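Local coordinates for N-acetylmuramoyl-L-alanine amidase (Peptoclostridium difficile, PDB 4RN7), which probably cleaves the amide bond between N-acetylmuramic acid and L-alanine in peptidoglycan, as the zinc-dependent catalytic part of a longer protein, at residues 40-45 with 166-171. Residues are numbered along the deposited sequence; the frame is centred on the assembly and turned at random. Where two conformers were deposited one is given.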
loop_
_atom_site.group_PDB
_atom_site.type_symbol
_atom_site.label_atom_id
_atom_site.label_comp_id
_atom_site.label_asym_id
_atom_site.label_seq_id
_atom_site.Cartn_x
_atom_site.Cartn_y
_atom_site.Cartn_z
ATOM N N ALA A 40 0.650 2.456 9.624
ATOM C CA ALA A 40 1.838 2.440 10.482
ATOM C C ALA A 40 1.489 2.463 11.970
ATOM O O ALA A 40 2.061 1.716 12.767
ATOM C CB ALA A 40 2.784 3.602 10.139
ATOM N N ASN A 41 0.558 3.331 12.347
ATOM C CA ASN A 41 0.148 3.435 13.740
ATOM C C ASN A 41 -0.458 2.139 14.259
ATOM O O ASN A 41 -0.184 1.729 15.386
ATOM C CB ASN A 41 -0.827 4.596 13.944
ATOM C CG ASN A 41 -1.194 4.797 15.405
ATOM O OD1 ASN A 41 -2.367 4.754 15.776
ATOM N ND2 ASN A 41 -0.189 4.998 16.242
ATOM N N LYS A 42 -1.274 1.488 13.431
ATOM C CA LYS A 42 -1.902 0.231 13.833
ATOM C C LYS A 42 -0.890 -0.903 13.971
ATOM O O LYS A 42 -0.945 -1.671 14.929
ATOM C CB LYS A 42 -3.017 -0.168 12.859
ATOM C CG LYS A 42 -4.257 0.710 12.921
ATOM C CD LYS A 42 -5.364 0.128 12.034
ATOM C CE LYS A 42 -6.511 1.118 11.843
ATOM N NZ LYS A 42 -7.053 1.654 13.123
ATOM N N LEU A 43 0.033 -1.012 13.017
ATOM C CA LEU A 43 1.053 -2.057 13.077
ATOM C C LEU A 43 1.966 -1.893 14.284
ATOM O O LEU A 43 2.342 -2.875 14.926
ATOM C CB LEU A 43 1.882 -2.073 11.792
ATOM C CG LEU A 43 1.182 -2.671 10.578
ATOM C CD1 LEU A 43 1.960 -2.349 9.312
ATOM C CD2 LEU A 43 1.034 -4.182 10.744
ATOM N N SER A 44 2.304 -0.646 14.602
ATOM C CA SER A 44 3.239 -0.384 15.689
ATOM C C SER A 44 2.681 -0.811 17.046
ATOM O O SER A 44 3.442 -1.001 17.994
ATOM C CB SER A 44 3.640 1.090 15.718
ATOM O OG SER A 44 2.626 1.870 16.319
ATOM N N LYS A 45 1.365 -0.989 17.129
ATOM C CA LYS A 45 0.719 -1.408 18.377
ATOM C C LYS A 45 0.818 -2.917 18.593
ATOM O O LYS A 45 0.640 -3.407 19.714
ATOM C CB LYS A 45 -0.754 -0.977 18.403
ATOM C CG LYS A 45 -0.969 0.535 18.381
ATOM C CD LYS A 45 -2.437 0.898 18.588
ATOM N N TYR A 166 -13.329 5.339 6.459
ATOM C CA TYR A 166 -12.987 4.426 5.389
ATOM C C TYR A 166 -11.484 4.147 5.411
ATOM O O TYR A 166 -11.052 3.009 5.240
ATOM C CB TYR A 166 -13.359 5.041 4.052
ATOM C CG TYR A 166 -13.136 4.111 2.905
ATOM C CD1 TYR A 166 -14.050 3.102 2.633
ATOM C CD2 TYR A 166 -12.015 4.228 2.093
ATOM C CE1 TYR A 166 -13.860 2.241 1.587
ATOM C CE2 TYR A 166 -11.819 3.363 1.031
ATOM C CZ TYR A 166 -12.746 2.377 0.789
ATOM O OH TYR A 166 -12.585 1.504 -0.255
ATOM N N GLN A 167 -10.683 5.182 5.608
ATOM C CA GLN A 167 -9.243 4.966 5.696
ATOM C C GLN A 167 -8.920 4.039 6.864
ATOM O O GLN A 167 -8.022 3.206 6.772
ATOM C CB GLN A 167 -8.508 6.294 5.848
ATOM C CG GLN A 167 -8.469 7.124 4.565
ATOM C CD GLN A 167 -7.739 8.435 4.786
ATOM O OE1 GLN A 167 -7.172 8.660 5.850
ATOM N NE2 GLN A 167 -7.757 9.305 3.789
ATOM N N ASP A 168 -9.663 4.178 7.956
ATOM C CA ASP A 168 -9.426 3.364 9.142
ATOM C C ASP A 168 -9.740 1.886 8.895
ATOM O O ASP A 168 -8.981 1.003 9.291
ATOM C CB ASP A 168 -10.269 3.892 10.301
ATOM C CG ASP A 168 -9.968 3.191 11.596
ATOM O OD1 ASP A 168 -8.900 3.466 12.177
ATOM O OD2 ASP A 168 -10.802 2.372 12.037
ATOM N N GLN A 169 -10.869 1.637 8.244
ATOM C CA GLN A 169 -11.278 0.279 7.902
ATOM C C GLN A 169 -10.275 -0.358 6.965
ATOM O O GLN A 169 -9.902 -1.511 7.146
ATOM C CB GLN A 169 -12.626 0.291 7.206
ATOM C CG GLN A 169 -13.783 0.704 8.064
ATOM C CD GLN A 169 -15.082 0.573 7.310
ATOM O OE1 GLN A 169 -15.775 -0.444 7.412
ATOM N NE2 GLN A 169 -15.416 1.595 6.529
ATOM N N LEU A 170 -9.852 0.403 5.959
ATOM C CA LEU A 170 -8.901 -0.078 4.966
ATOM C C LEU A 170 -7.586 -0.427 5.652
ATOM O O LEU A 170 -7.024 -1.500 5.433
ATOM C CB LEU A 170 -8.696 0.990 3.887
ATOM C CG LEU A 170 -7.539 0.793 2.913
ATOM C CD1 LEU A 170 -7.693 -0.523 2.165
ATOM C CD2 LEU A 170 -7.478 1.969 1.947
ATOM N N ALA A 171 -7.116 0.472 6.513
ATOM C CA ALA A 171 -5.879 0.235 7.249
ATOM C C ALA A 171 -6.006 -0.996 8.140
ATOM O O ALA A 171 -5.077 -1.797 8.219
ATOM C CB ALA A 171 -5.470 1.461 8.066
#
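Lys42 NZ donates to Asp168 OD1 at 2.8 Å, a salt bridge joining helices 28-44 and 164-185, two neighbouring helices of the alpha/beta fold of this Amidase_3 domain, which is built around a mixed six-stranded sheet. The ammonium group comes in from above the carboxylate plane, 38° out of it, and favours one oxygen, since OD2 of Asp168 stays 4.0 Å from Lys42 NZ. Lys42 reaches over with an almost extended chain, CG anti to its carbonyl carbon, and only the last torsion bends (chi4 -53°), turning NZ toward the acid. Asp168 meets it crosswise, its side chain at about a right angle to that of the lysine. The aliphatic part of Lys42 is used as well: its CD lies over Ala171, 4.1 Å from Ala171 C, and beyond Ala171 it also touches Glu172 and Val175. A further polar link between the helices lies alongside, where Gln167 bonds to Gln34 and Lys38. Leu43 packs on Ile49 and Val51 of the edge strand 49-53. The contact joins the two helices by a salt bridge and aliphatic packing, away from the zinc site, with Lys42 CE resting 3.9 Å from the methyl CB of Ala171.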